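Local structure of rRNA adenine N-6-methyltransferase (Saccharopolyspora erythraea, 6NVM) at residues A[73-78]-A[133-138]; A[88-93]-A[113-118]; A[96-101]-A[119-124]. The protein dimethylates the N6 atom of a single adenine in 23S rRNA with S-adenosyl-L-methionine as methyl donor, which lowers ribosome affinity for macrolide, lincosamide and streptogramin B antibiotics. One frame throughout, in Å; residues are numbered along the deposited sequence. Where two conformers were deposited one is given.

In the fold
The contacts lie on one side of the Rossmann-like methyltransferase sheet, where strands run in the order 118-121, 94-98, 73-77, 135-140. Contact 1, in the middle of the sheet, is buried: parallel backbone bonds and apolar side chains carry it. Contact 3 pairs the outermost strand, 118-121, with 94-98; its ladder has the same form, but one side is exposed and an asparagine amide takes over beyond the strands. The ladders join because 73-77 and 94-98 are neighbours. Contact 2 lies at the strand ends away from the predicted cofactor residues G78, E99 and D124; there segments 88-93 and 113-118 meet through an asparagine amide and waters, and R93 forms a salt bridge with E133 of contact 1.

Contact 1: A[73-78]-A[133-138]; sequences PVLEAG and EPFAFV
The ring of F137 receives the methyl group of A77 at its edge, close to the ring plane, with A77 CB 3.8 Å from F137 CE1. Setting CG anti to the backbone N (chi1 171°) carries this ring forward along the strand, past its direct partner L75 to the next residue on the same face. F135 meets L75 less closely, its CD2 atom lying 4.2 Å from L75 CD1 in an oblique approach. Beyond the segments, F125 adds a second ring beside F137, while W152, I149 and C153 of helix 146-155 cover this L75 and F137 face.

On the other face V74 pairs with A136 and E76 with V138; V74 CG1 reaches V138 CG2 at 4.1 Å, and L84 and L88 of helix 83-89 close over V138. The buried carboxylate of E76 is held from outside the pair, its OE1 hydrogen-bonded to the hydroxyls of both T85 and S97. At the strand start P73 CD comes within 3.3 Å of P134 O.

Between the faces runs a four-bond ladder: A136 N to P73 O, L75 N to A136 O at 2.9 Å, V138 N to L75 O, and A77 N to V138 O at 3.2 Å. The strands are parallel, their short axes inclined by 23°. This is the central strand pair of a class I methyltransferase Rossmann-like fold, and 73-77 leads into G78, predicted to bind S-adenosyl-L-methionine.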
loop_
_atom_site.group_PDB
_atom_site.type_symbol
_atom_site.label_atom_id
_atom_site.label_comp_id
_atom_site.label_asym_id
_atom_site.label_seq_id
_atom_site.Cartn_x
_atom_site.Cartn_y
_atom_site.Cartn_z
ATOM N N PRO A 73 -1.143 18.191 2.724
ATOM C CA PRO A 73 -1.742 18.126 1.389
ATOM C C PRO A 73 -1.996 16.689 0.947
ATOM O O PRO A 73 -1.365 15.741 1.414
ATOM C CB PRO A 73 -0.687 18.801 0.506
ATOM C CG PRO A 73 0.608 18.459 1.175
ATOM C CD PRO A 73 0.309 18.443 2.660
ATOM N N VAL A 74 -2.951 16.546 0.027
ATOM C CA VAL A 74 -3.372 15.251 -0.493
ATOM C C VAL A 74 -3.208 15.250 -2.004
ATOM O O VAL A 74 -3.533 16.237 -2.673
ATOM C CB VAL A 74 -4.839 14.945 -0.116
ATOM C CG1 VAL A 74 -5.307 13.630 -0.756
ATOM C CG2 VAL A 74 -5.000 14.898 1.392
ATOM N N LEU A 75 -2.708 14.140 -2.541
ATOM C CA LEU A 75 -2.777 13.863 -3.969
ATOM C C LEU A 75 -3.814 12.772 -4.203
ATOM O O LEU A 75 -3.861 11.784 -3.462
ATOM C CB LEU A 75 -1.415 13.430 -4.527
ATOM C CG LEU A 75 -0.479 14.559 -4.960
ATOM C CD1 LEU A 75 -0.132 15.466 -3.799
ATOM C CD2 LEU A 75 0.790 13.983 -5.590
ATOM N N GLU A 76 -4.655 12.959 -5.223
ATOM C CA GLU A 76 -5.718 12.010 -5.525
ATOM C C GLU A 76 -5.627 11.546 -6.971
ATOM O O GLU A 76 -5.378 12.345 -7.878
ATOM C CB GLU A 76 -7.117 12.610 -5.274
ATOM C CG GLU A 76 -8.244 11.613 -5.530
ATOM C CD GLU A 76 -9.629 12.228 -5.446
ATOM O OE1 GLU A 76 -9.753 13.457 -5.630
ATOM O OE2 GLU A 76 -10.595 11.475 -5.192
ATOM N N ALA A 77 -5.855 10.252 -7.175
ATOM C CA ALA A 77 -5.934 9.660 -8.502
ATOM C C ALA A 77 -7.259 8.923 -8.634
ATOM O O ALA A 77 -7.823 8.447 -7.643
ATOM C CB ALA A 77 -4.758 8.698 -8.760
ATOM N N GLY A 78 -7.750 8.826 -9.868
ATOM C CA GLY A 78 -9.067 8.277 -10.127
ATOM C C GLY A 78 -10.168 9.013 -9.380
ATOM O O GLY A 78 -10.968 8.410 -8.655
ATOM N N GLU A 133 7.354 17.563 0.377
ATOM C CA GLU A 133 6.912 17.780 1.749
ATOM C C GLU A 133 6.015 16.611 2.135
ATOM O O GLU A 133 5.580 15.858 1.253
ATOM C CB GLU A 133 6.161 19.108 1.878
ATOM C CG GLU A 133 4.954 19.213 0.946
ATOM C CD GLU A 133 4.091 20.438 1.206
ATOM O OE1 GLU A 133 3.918 20.820 2.383
ATOM O OE2 GLU A 133 3.575 21.018 0.227
ATOM N N PRO A 134 5.720 16.415 3.419
ATOM C CA PRO A 134 4.818 15.323 3.798
ATOM C C PRO A 134 3.471 15.474 3.104
ATOM O O PRO A 134 2.980 16.586 2.897
ATOM C CB PRO A 134 4.699 15.464 5.320
ATOM C CG PRO A 134 5.918 16.221 5.731
ATOM C CD PRO A 134 6.213 17.155 4.594
ATOM N N PHE A 135 2.880 14.342 2.735
ATOM C CA PHE A 135 1.610 14.354 2.023
ATOM C C PHE A 135 0.955 12.993 2.180
ATOM O O PHE A 135 1.572 12.032 2.646
ATOM C CB PHE A 135 1.800 14.694 0.541
ATOM C CG PHE A 135 2.359 13.555 -0.272
ATOM C CD1 PHE A 135 3.704 13.247 -0.213
ATOM C CD2 PHE A 135 1.532 12.793 -1.088
ATOM C CE1 PHE A 135 4.229 12.186 -0.955
ATOM C CE2 PHE A 135 2.049 11.734 -1.836
ATOM C CZ PHE A 135 3.402 11.437 -1.762
ATOM N N ALA A 136 -0.314 12.930 1.787
ATOM C CA ALA A 136 -1.064 11.690 1.742
ATOM C C ALA A 136 -1.574 11.460 0.328
ATOM O O ALA A 136 -1.862 12.408 -0.406
ATOM C CB ALA A 136 -2.242 11.716 2.722
ATOM N N PHE A 137 -1.667 10.187 -0.053
ATOM C CA PHE A 137 -2.263 9.790 -1.319
ATOM C C PHE A 137 -3.588 9.097 -1.052
ATOM O O PHE A 137 -3.689 8.279 -0.134
ATOM C CB PHE A 137 -1.350 8.838 -2.103
ATOM C CG PHE A 137 -2.016 8.234 -3.298
ATOM C CD1 PHE A 137 -2.088 8.935 -4.490
ATOM C CD2 PHE A 137 -2.601 6.986 -3.228
ATOM C CE1 PHE A 137 -2.710 8.395 -5.597
ATOM C CE2 PHE A 137 -3.225 6.434 -4.342
ATOM C CZ PHE A 137 -3.275 7.143 -5.526
ATOM N N VAL A 138 -4.596 9.427 -1.855
ATOM C CA VAL A 138 -5.880 8.731 -1.846
ATOM C C VAL A 138 -6.243 8.409 -3.285
ATOM O O VAL A 138 -6.079 9.252 -4.172
ATOM C CB VAL A 138 -6.989 9.579 -1.187
ATOM C CG1 VAL A 138 -8.318 8.846 -1.228
ATOM C CG2 VAL A 138 -6.623 9.919 0.239
#

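Contact 2: A[88-93]-A[113-118]; sequences LADRAR and SGHPNI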
loop_
_atom_site.group_PDB
_atom_site.type_symbol
_atom_site.label_atom_id
_atom_site.label_comp_id
_atom_site.label_asym_id
_atom_site.label_seq_id
_atom_site.Cartn_x
_atom_site.Cartn_y
_atom_site.Cartn_z
ATOM N N LEU A 88 -12.266 14.933 1.081
ATOM C CA LEU A 88 -10.849 15.100 1.372
ATOM C C LEU A 88 -10.499 16.567 1.586
ATOM O O LEU A 88 -9.729 16.902 2.495
ATOM C CB LEU A 88 -10.007 14.533 0.234
ATOM C CG LEU A 88 -10.220 13.069 -0.122
ATOM C CD1 LEU A 88 -9.444 12.731 -1.388
ATOM C CD2 LEU A 88 -9.804 12.180 1.032
ATOM N N ALA A 89 -11.041 17.450 0.744
ATOM C CA ALA A 89 -10.737 18.875 0.839
ATOM C C ALA A 89 -11.281 19.506 2.115
ATOM O O ALA A 89 -10.741 20.521 2.566
ATOM C CB ALA A 89 -11.292 19.613 -0.377
ATOM N N ASP A 90 -12.322 18.920 2.713
ATOM C CA ASP A 90 -12.833 19.394 3.994
ATOM C C ASP A 90 -11.857 19.165 5.141
ATOM O O ASP A 90 -11.958 19.841 6.172
ATOM C CB ASP A 90 -14.143 18.686 4.343
ATOM C CG ASP A 90 -15.332 19.219 3.572
ATOM O OD1 ASP A 90 -15.230 20.318 2.991
ATOM O OD2 ASP A 90 -16.379 18.533 3.570
ATOM N N ARG A 91 -10.938 18.214 5.000
ATOM C CA ARG A 91 -10.084 17.785 6.096
ATOM C C ARG A 91 -8.613 18.115 5.896
ATOM O O ARG A 91 -7.898 18.297 6.885
ATOM C CB ARG A 91 -10.225 16.269 6.300
ATOM C CG ARG A 91 -11.643 15.810 6.654
ATOM C CD ARG A 91 -11.815 14.306 6.436
ATOM N NE ARG A 91 -13.053 13.791 7.025
ATOM C CZ ARG A 91 -14.259 13.893 6.470
ATOM N NH1 ARG A 91 -14.419 14.505 5.303
ATOM N NH2 ARG A 91 -15.319 13.389 7.091
ATOM N N ALA A 92 -8.146 18.193 4.653
ATOM C CA ALA A 92 -6.737 18.380 4.338
ATOM C C ALA A 92 -6.449 19.832 3.969
ATOM O O ALA A 92 -7.350 20.635 3.720
ATOM C CB ALA A 92 -6.324 17.457 3.184
ATOM N N ARG A 93 -5.157 20.163 3.929
ATOM C CA ARG A 93 -4.756 21.508 3.529
ATOM C C ARG A 93 -5.250 21.825 2.125
ATOM O O ARG A 93 -5.732 22.933 1.858
ATOM C CB ARG A 93 -3.235 21.643 3.595
ATOM C CG ARG A 93 -2.738 23.083 3.486
ATOM C CD ARG A 93 -1.218 23.145 3.497
ATOM N NE ARG A 93 -0.640 22.763 2.211
ATOM C CZ ARG A 93 0.602 22.316 2.046
ATOM N NH1 ARG A 93 1.410 22.173 3.086
ATOM N NH2 ARG A 93 1.038 22.011 0.834
ATOM N N SER A 113 -15.225 23.875 -8.428
ATOM C CA SER A 113 -14.672 25.222 -8.337
ATOM C C SER A 113 -15.131 25.964 -7.087
ATOM O O SER A 113 -14.523 26.979 -6.737
ATOM C CB SER A 113 -15.044 26.029 -9.582
ATOM O OG SER A 113 -16.448 26.133 -9.723
ATOM N N GLY A 114 -16.180 25.490 -6.412
ATOM C CA GLY A 114 -16.577 26.058 -5.139
ATOM C C GLY A 114 -15.696 25.681 -3.968
ATOM O O GLY A 114 -15.970 26.097 -2.838
ATOM N N HIS A 115 -14.647 24.892 -4.203
ATOM C CA HIS A 115 -13.682 24.522 -3.170
ATOM C C HIS A 115 -12.330 25.132 -3.513
ATOM O O HIS A 115 -11.590 24.570 -4.336
ATOM C CB HIS A 115 -13.561 23.003 -3.054
ATOM C CG HIS A 115 -14.743 22.359 -2.410
ATOM N ND1 HIS A 115 -15.923 22.140 -3.084
ATOM C CD2 HIS A 115 -14.935 21.907 -1.150
ATOM C CE1 HIS A 115 -16.791 21.575 -2.266
ATOM N NE2 HIS A 115 -16.217 21.420 -1.088
ATOM N N PRO A 116 -11.942 26.253 -2.900
ATOM C CA PRO A 116 -10.696 26.915 -3.317
ATOM C C PRO A 116 -9.445 26.079 -3.101
ATOM O O PRO A 116 -8.425 26.364 -3.742
ATOM C CB PRO A 116 -10.671 28.191 -2.466
ATOM C CG PRO A 116 -11.527 27.893 -1.294
ATOM C CD PRO A 116 -12.590 26.955 -1.779
ATOM N N ASN A 117 -9.477 25.060 -2.236
ATOM C CA ASN A 117 -8.286 24.264 -1.963
ATOM C C ASN A 117 -8.248 22.975 -2.780
ATOM O O ASN A 117 -7.511 22.045 -2.421
ATOM C CB ASN A 117 -8.171 23.950 -0.468
ATOM C CG ASN A 117 -9.222 22.968 0.018
ATOM O OD1 ASN A 117 -10.295 22.845 -0.567
ATOM N ND2 ASN A 117 -8.916 22.270 1.107
ATOM N N ILE A 118 -9.021 22.902 -3.865
ATOM C CA ILE A 118 -8.966 21.785 -4.804
ATOM C C ILE A 118 -8.366 22.280 -6.110
ATOM O O ILE A 118 -8.785 23.312 -6.651
ATOM C CB ILE A 118 -10.346 21.159 -5.068
ATOM C CG1 ILE A 118 -10.902 20.506 -3.800
ATOM C CG2 ILE A 118 -10.230 20.128 -6.209
ATOM C CD1 ILE A 118 -12.278 19.863 -3.982
HETATM O O HOH W 1 -12.697 22.610 0.819
HETATM O O HOH W 2 -17.503 20.822 1.838
#
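N117 reaches from its turn to the A89 carbonyl and donates its amide N-H groups to backbone carbonyls. The bond from N117 ND2 to A89 O is 2.9 Å long and nearly straight (168° at the hydrogen); it arrives on a lone pair of the carbonyl, and the acceptor lies almost in the amide plane of N117. N117 ND2 also makes a weak bond to R93 O at 3.3 Å. N117 CG sits between the backbone N and the carbonyl carbon (chi1 70°), which brings the amide up to A89. The other amide atom, N117 OD1, accepts from a water at 2.8 Å that also donates weakly to A89 O; together with this water, the two ND2 bonds should settle which way round the amide lies. N117 OD1 also lies 3.4 Å from A89 CB. That methyl packs in turn against I118, with A89 CB 3.6 Å from I118 CG1.

The arrangement ties together two connections of the Rossmann-like fold, the one leaving helix 83-89 for strand 94-98 and the one leading from helix 102-111 into strand 118-121. A type I beta turn from H115 to I118, closed by I118 N bonding to H115 O, presents N117 to segment 88-93.

Farther out, H115 and D90 are bridged by a second water, which donates to D90 OD1 at 2.6 Å and lies in the plane of the imidazole, 3.3 Å from H115 NE2. On the helix side, L88 O accepts from both R91 N and A92 N, and the carbonyls of A89 and R93 both face N117. The R93 guanidinium forms a salt bridge with E133, and V95 lies against A89.

Contact 3: A[96-101]-A[119-124]; sequences TSYEID and EVVNAD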
loop_
_atom_site.group_PDB
_atom_site.type_symbol
_atom_site.label_atom_id
_atom_site.label_comp_id
_atom_site.label_asym_id
_atom_site.label_seq_id
_atom_site.Cartn_x
_atom_site.Cartn_y
_atom_site.Cartn_z
ATOM N N THR A 96 -4.853 17.850 -4.670
ATOM C CA THR A 96 -4.471 17.894 -6.075
ATOM C C THR A 96 -4.975 16.599 -6.692
ATOM O O THR A 96 -4.477 15.515 -6.366
ATOM C CB THR A 96 -2.961 18.053 -6.232
ATOM O OG1 THR A 96 -2.532 19.201 -5.495
ATOM C CG2 THR A 96 -2.591 18.228 -7.692
ATOM N N SER A 97 -5.932 16.721 -7.606
ATOM C CA SER A 97 -6.681 15.595 -8.146
ATOM C C SER A 97 -6.315 15.407 -9.614
ATOM O O SER A 97 -6.487 16.327 -10.421
ATOM C CB SER A 97 -8.183 15.844 -7.989
ATOM O OG SER A 97 -8.941 14.753 -8.455
ATOM N N TYR A 98 -5.831 14.216 -9.960
ATOM C CA TYR A 98 -5.361 13.925 -11.304
ATOM C C TYR A 98 -6.452 13.268 -12.140
ATOM O O TYR A 98 -7.022 12.247 -11.744
ATOM C CB TYR A 98 -4.125 13.024 -11.247
ATOM C CG TYR A 98 -2.904 13.790 -10.810
ATOM C CD1 TYR A 98 -2.703 14.107 -9.471
ATOM C CD2 TYR A 98 -1.971 14.232 -11.737
ATOM C CE1 TYR A 98 -1.602 14.831 -9.070
ATOM C CE2 TYR A 98 -0.862 14.959 -11.343
ATOM C CZ TYR A 98 -0.684 15.251 -10.009
ATOM O OH TYR A 98 0.413 15.969 -9.600
ATOM N N GLU A 99 -6.722 13.848 -13.306
ATOM C CA GLU A 99 -7.660 13.280 -14.266
ATOM C C GLU A 99 -7.001 13.285 -15.637
ATOM O O GLU A 99 -6.712 14.352 -16.184
ATOM C CB GLU A 99 -8.971 14.067 -14.281
ATOM C CG GLU A 99 -9.927 13.652 -15.385
ATOM C CD GLU A 99 -10.123 12.153 -15.430
ATOM O OE1 GLU A 99 -10.579 11.584 -14.414
ATOM O OE2 GLU A 99 -9.804 11.540 -16.470
ATOM N N ILE A 100 -6.761 12.092 -16.190
ATOM C CA ILE A 100 -5.985 12.002 -17.422
ATOM C C ILE A 100 -6.792 12.464 -18.632
ATOM O O ILE A 100 -6.216 12.943 -19.619
ATOM C CB ILE A 100 -5.469 10.561 -17.610
ATOM C CG1 ILE A 100 -4.390 10.518 -18.691
ATOM C CG2 ILE A 100 -6.617 9.622 -17.957
ATOM C CD1 ILE A 100 -3.670 9.174 -18.793
ATOM N N ASP A 101 -8.119 12.328 -18.597
ATOM C CA ASP A 101 -8.953 12.665 -19.756
ATOM C C ASP A 101 -9.225 14.168 -19.793
ATOM O O ASP A 101 -9.797 14.708 -18.836
ATOM C CB ASP A 101 -10.266 11.892 -19.710
ATOM C CG ASP A 101 -11.109 12.092 -20.962
ATOM O OD1 ASP A 101 -11.714 13.168 -21.121
ATOM O OD2 ASP A 101 -11.147 11.173 -21.806
ATOM N N GLU A 119 -7.403 21.524 -6.622
ATOM C CA GLU A 119 -6.823 21.749 -7.933
ATOM C C GLU A 119 -6.949 20.456 -8.717
ATOM O O GLU A 119 -6.693 19.377 -8.172
ATOM C CB GLU A 119 -5.359 22.176 -7.801
ATOM C CG GLU A 119 -4.627 22.361 -9.113
ATOM C CD GLU A 119 -3.167 22.706 -8.904
ATOM O OE1 GLU A 119 -2.673 22.565 -7.762
ATOM O OE2 GLU A 119 -2.509 23.117 -9.880
ATOM N N VAL A 120 -7.375 20.562 -9.972
ATOM C CA VAL A 120 -7.481 19.425 -10.881
ATOM C C VAL A 120 -6.352 19.527 -11.894
ATOM O O VAL A 120 -6.207 20.553 -12.571
ATOM C CB VAL A 120 -8.844 19.388 -11.593
ATOM C CG1 VAL A 120 -8.884 18.248 -12.613
ATOM C CG2 VAL A 120 -9.954 19.239 -10.586
ATOM N N VAL A 121 -5.558 18.468 -11.996
ATOM C CA VAL A 121 -4.451 18.386 -12.941
ATOM C C VAL A 121 -4.853 17.422 -14.045
ATOM O O VAL A 121 -5.251 16.284 -13.770
ATOM C CB VAL A 121 -3.150 17.930 -12.260
ATOM C CG1 VAL A 121 -1.996 17.849 -13.289
ATOM C CG2 VAL A 121 -2.799 18.863 -11.101
ATOM N N ASN A 122 -4.748 17.877 -15.289
ATOM C CA ASN A 122 -5.046 17.046 -16.453
ATOM C C ASN A 122 -3.760 16.334 -16.849
ATOM O O ASN A 122 -3.002 16.798 -17.702
ATOM C CB ASN A 122 -5.607 17.893 -17.588
ATOM C CG ASN A 122 -5.831 17.106 -18.864
ATOM O OD1 ASN A 122 -5.707 17.652 -19.959
ATOM N ND2 ASN A 122 -6.158 15.824 -18.736
ATOM N N ALA A 123 -3.512 15.189 -16.223
ATOM C CA ALA A 123 -2.274 14.458 -16.456
ATOM C C ALA A 123 -2.427 13.035 -15.947
ATOM O O ALA A 123 -3.318 12.731 -15.151
ATOM C CB ALA A 123 -1.081 15.127 -15.764
ATOM N N ASP A 124 -1.521 12.183 -16.413
ATOM C CA ASP A 124 -1.381 10.814 -15.936
ATOM C C ASP A 124 -0.666 10.813 -14.588
ATOM O O ASP A 124 0.503 11.209 -14.496
ATOM C CB ASP A 124 -0.603 10.006 -16.972
ATOM C CG ASP A 124 -0.466 8.534 -16.621
ATOM O OD1 ASP A 124 -0.809 8.115 -15.496
ATOM O OD2 ASP A 124 0.014 7.791 -17.502
#
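Backbone bonds dominate the pairing of strands 96-98 and 119-121. S97 N donates to E119 O, V121 N to S97 O at 2.8 Å, and E99 N to V121 O at 2.9 Å, a parallel ladder whose short axes are inclined by 29°.

Beyond the strands a side chain continues the link. N122 ND2 donates to E99 O at 3.0 Å, almost straight and in the carbonyl plane, and adds a weaker, strongly bent bond to I100 O. With its CG trans to the main-chain nitrogen (chi1 175°), N122 extends its amide across to the E99 and I100 carbonyls. E99 is predicted to bind S-adenosyl-L-methionine; its side chain curls so that E99 OE2 accepts from D101 N, two residues on, at 2.8 Å through the anti lone pair.

Side-chain packing includes V121, which lies alongside the Y98 ring in a CH-pi contact, V121 CB being 4.1 Å from the ring centroid over one face. A polar atom, A123 O, sits at the edge of that ring, in its plane. V121 CG2 also presses tightly on T96 CG2, at 3.5 Å. Farther on, I100 and D124 run side by side, with I100 CD1 3.7 Å from D124 CB; D124 is another predicted cofactor-binding residue, and its OD1 accepts from L126 N.

The pair forms the two strands of a beta-alpha-beta unit joined by helix 102-111, which D101 N-caps through L104 N. This helix contributes A105 against both E99 and N122. F125 meets Y98 edge-to-face, and strand 73-77 bonds to the other edge of 94-98, leaving 118-121 as the outermost strand.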